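Local coordinates for class II aldolase/adducin N-terminal domain-containing protein (Thermoplasma acidophilum, PDB 3M4R), which probably works as an oxidoreductase, of which this piece is the zinc-binding class II aldolase/adducin-type N-terminal domain, at residues P160-G165 / A169-N174. Residues are numbered along the deposited sequence; the frame is centred on the assembly and turned at random.
Sequences PYIPPG and AKEVMN
The flat carbonyl group of Gly165 accepts a hydrogen bond from the backbone N-H of Ala169; N of Ala169 lies 3.2 Å from O of Gly165, and the N-H...O angle is 156°. At the other end of the loop, the Tyr161 ring has N of Pro163 over one face, 3.7 Å above the plane and shifted toward the rim, and its side chain touches Lys187. Gly165 is the N-cap of helix 166-175, so its carbonyl accepts the first-turn bond of that helix. Its backbone angles would press a CB against the carbonyl O of Pro164, which is why glycine fits here. The small methyl of Ala169 suits a buried turn: CB of Ala169 lies 4.0 Å from O of Gly165 and packs against Phe118, Leu119 and Phe122.

Strand 156-159, this loop and helix 166-175 form the first part of a beta-alpha-beta crossover, completed by the parallel neighbouring strand 182-185, on which Val172 rests. The crossover belongs to the AraD-like fold, and the loop passes near the zinc site of Glu116, His130, His132 and His188.

Two residues further along the helix, the contact becomes aliphatic. With CG1 of Ile162 beside its backbone N (chi1 -62°), CD1 reaches the helix and meets CG of Glu171 at 3.7 Å and CB of Glu171 at 3.9 Å. The two side chains cross at about a right angle. Glu171 suits this partly exposed border because its methylenes give the isoleucine a greasy surface, while the chain folds at chi2 (-66°) and carries the carboxylate away from CD1 of Ile162.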
ATOM      1  N   PRO A 160      -5.326   6.543 -14.514  1.00 24.36           N
ATOM      2  CA  PRO A 160      -5.896   5.616 -15.475  1.00 24.02           C
ATOM      3  C   PRO A 160      -5.316   4.258 -15.262  1.00 22.79           C
ATOM      4  O   PRO A 160      -4.390   4.131 -14.456  1.00 23.06           O
ATOM      5  CB  PRO A 160      -5.411   6.178 -16.817  1.00 24.36           C
ATOM      6  CG  PRO A 160      -4.087   6.677 -16.502  1.00 24.88           C
ATOM      7  CD  PRO A 160      -4.295   7.375 -15.163  1.00 24.92           C
ATOM      8  N   TYR A 161      -5.823   3.249 -15.969  1.00 22.19           N
ATOM      9  CA  TYR A 161      -5.246   1.911 -15.891  1.00 21.43           C
ATOM     10  C   TYR A 161      -3.789   1.972 -16.319  1.00 21.80           C
ATOM     11  O   TYR A 161      -3.478   2.540 -17.346  1.00 21.05           O
ATOM     12  CB  TYR A 161      -5.981   0.850 -16.737  1.00 21.27           C
ATOM     13  CG  TYR A 161      -5.305  -0.513 -16.657  1.00 21.17           C
ATOM     14  CD1 TYR A 161      -5.316  -1.271 -15.476  1.00 24.97           C
ATOM     15  CD2 TYR A 161      -4.575  -0.999 -17.711  1.00 20.20           C
ATOM     16  CE1 TYR A 161      -4.634  -2.501 -15.380  1.00 23.13           C
ATOM     17  CE2 TYR A 161      -3.883  -2.223 -17.623  1.00 19.47           C
ATOM     18  CZ  TYR A 161      -3.940  -2.980 -16.496  1.00 21.42           C
ATOM     19  OH  TYR A 161      -3.233  -4.169 -16.460  1.00 23.42           O
ATOM     20  N   ILE A 162      -2.921   1.383 -15.497  1.00 21.67           N
ATOM     21  CA  ILE A 162      -1.524   1.095 -15.846  1.00 22.28           C
ATOM     22  C   ILE A 162      -1.257  -0.291 -15.268  1.00 22.36           C
ATOM     23  O   ILE A 162      -1.620  -0.557 -14.102  1.00 21.59           O
ATOM     24  CB  ILE A 162      -0.526   2.084 -15.188  1.00 22.68           C
ATOM     25  CG1 ILE A 162      -0.758   3.520 -15.644  1.00 24.34           C
ATOM     26  CG2 ILE A 162       0.947   1.703 -15.491  1.00 23.43           C
ATOM     27  CD1 ILE A 162      -0.233   4.535 -14.617  1.00 24.97           C
ATOM     28  N   PRO A 163      -0.624  -1.184 -16.050  1.00 22.55           N
ATOM     29  CA  PRO A 163      -0.317  -2.521 -15.569  1.00 23.00           C
ATOM     30  C   PRO A 163       0.497  -2.471 -14.279  1.00 22.68           C
ATOM     31  O   PRO A 163       1.367  -1.627 -14.165  1.00 23.11           O
ATOM     32  CB  PRO A 163       0.579  -3.095 -16.664  1.00 22.85           C
ATOM     33  CG  PRO A 163       0.191  -2.430 -17.848  1.00 23.17           C
ATOM     34  CD  PRO A 163      -0.190  -1.010 -17.440  1.00 23.42           C
ATOM     35  N   PRO A 164       0.232  -3.380 -13.340  1.00 23.92           N
ATOM     36  CA  PRO A 164       1.027  -3.396 -12.111  1.00 24.86           C
ATOM     37  C   PRO A 164       2.493  -3.580 -12.421  1.00 24.90           C
ATOM     38  O   PRO A 164       2.824  -4.409 -13.239  1.00 26.24           O
ATOM     39  CB  PRO A 164       0.450  -4.580 -11.338  1.00 25.61           C
ATOM     40  CG  PRO A 164      -0.999  -4.612 -11.796  1.00 26.26           C
ATOM     41  CD  PRO A 164      -0.875  -4.355 -13.266  1.00 24.62           C
ATOM     42  N   GLY A 165       3.339  -2.757 -11.800  1.00 23.86           N
ATOM     43  CA  GLY A 165       4.771  -2.821 -11.999  1.00 23.85           C
ATOM     44  C   GLY A 165       5.440  -1.494 -11.732  1.00 23.50           C
ATOM     45  O   GLY A 165       4.904  -0.617 -11.056  1.00 24.00           O
ATOM     46  N   ALA A 169       4.391   2.472 -10.289  1.00 20.78           N
ATOM     47  CA  ALA A 169       4.931   3.058  -9.089  1.00 21.03           C
ATOM     48  C   ALA A 169       5.488   4.438  -9.327  1.00 20.87           C
ATOM     49  O   ALA A 169       5.287   5.315  -8.497  1.00 21.19           O
ATOM     50  CB  ALA A 169       5.998   2.115  -8.387  1.00 20.31           C
ATOM     51  N   LYS A 170       6.160   4.636 -10.444  1.00 21.64           N
ATOM     52  CA  LYS A 170       6.656   5.965 -10.842  1.00 23.58           C
ATOM     53  C   LYS A 170       5.546   7.030 -11.048  1.00 24.17           C
ATOM     54  O   LYS A 170       5.672   8.194 -10.659  1.00 24.30           O
ATOM     55  CB  LYS A 170       7.407   5.797 -12.157  1.00 24.18           C
ATOM     56  CG  LYS A 170       8.628   4.867 -12.007  1.00 27.09           C
ATOM     57  CD  LYS A 170       9.911   5.539 -12.308  1.00 30.41           C
ATOM     58  CE  LYS A 170      10.210   6.751 -11.431  1.00 31.86           C
ATOM     59  NZ  LYS A 170      11.257   7.491 -12.168  1.00 28.84           N
ATOM     60  N   GLU A 171       4.453   6.615 -11.658  1.00 25.11           N
ATOM     61  CA  GLU A 171       3.283   7.504 -11.839  1.00 25.43           C
ATOM     62  C   GLU A 171       2.622   7.831 -10.522  1.00 25.65           C
ATOM     63  O   GLU A 171       2.187   8.966 -10.299  1.00 25.04           O
ATOM     64  CB  GLU A 171       2.260   6.815 -12.692  1.00 26.20           C
ATOM     65  CG  GLU A 171       2.605   6.835 -14.133  1.00 30.70           C
ATOM     66  CD  GLU A 171       2.591   8.249 -14.711  1.00 33.56           C
ATOM     67  OE1 GLU A 171       1.561   8.956 -14.614  1.00 32.34           O
ATOM     68  OE2 GLU A 171       3.641   8.640 -15.246  1.00 36.32           O
ATOM     69  N   VAL A 172       2.529   6.819  -9.659  1.00 24.54           N
ATOM     70  CA  VAL A 172       2.001   7.013  -8.342  1.00 25.21           C
ATOM     71  C   VAL A 172       2.870   8.035  -7.608  1.00 25.63           C
ATOM     72  O   VAL A 172       2.358   9.004  -7.031  1.00 24.99           O
ATOM     73  CB  VAL A 172       1.911   5.683  -7.588  1.00 24.11           C
ATOM     74  CG1 VAL A 172       1.751   5.913  -6.145  1.00 25.72           C
ATOM     75  CG2 VAL A 172       0.816   4.830  -8.175  1.00 24.52           C
HETATM   76  N   MSE A 173       4.182   7.821  -7.650  1.00 26.04           N
HETATM   77  CA  MSE A 173       5.103   8.736  -7.039  1.00 27.12           C
HETATM   78  C   MSE A 173       4.853  10.158  -7.514  1.00 28.12           C
HETATM   79  O   MSE A 173       4.786  11.072  -6.709  1.00 29.04           O
HETATM   80  CB  MSE A 173       6.547   8.359  -7.394  1.00 26.40           C
HETATM   81  CG  MSE A 173       7.576   9.186  -6.672  1.00 27.15           C
HETATM   82 SE   MSE A 173       9.397   8.559  -7.081  0.90 25.32          SE
HETATM   83  CE  MSE A 173       9.671   9.507  -8.734  1.00 29.42           C
ATOM     84  N   ASN A 174       4.753  10.336  -8.824  1.00 29.18           N
ATOM     85  CA  ASN A 174       4.652  11.668  -9.407  1.00 30.23           C
ATOM     86  C   ASN A 174       3.272  12.336  -9.230  1.00 30.92           C
ATOM     87  O   ASN A 174       3.199  13.552  -9.226  1.00 29.72           O
ATOM     88  CB  ASN A 174       5.015  11.634 -10.887  1.00 30.55           C
ATOM     89  CG  ASN A 174       6.483  11.233 -11.137  1.00 33.81           C
ATOM     90  OD1 ASN A 174       7.404  11.531 -10.334  1.00 34.94           O
ATOM     91  ND2 ASN A 174       6.708  10.554 -12.264  1.00 36.53           N
TER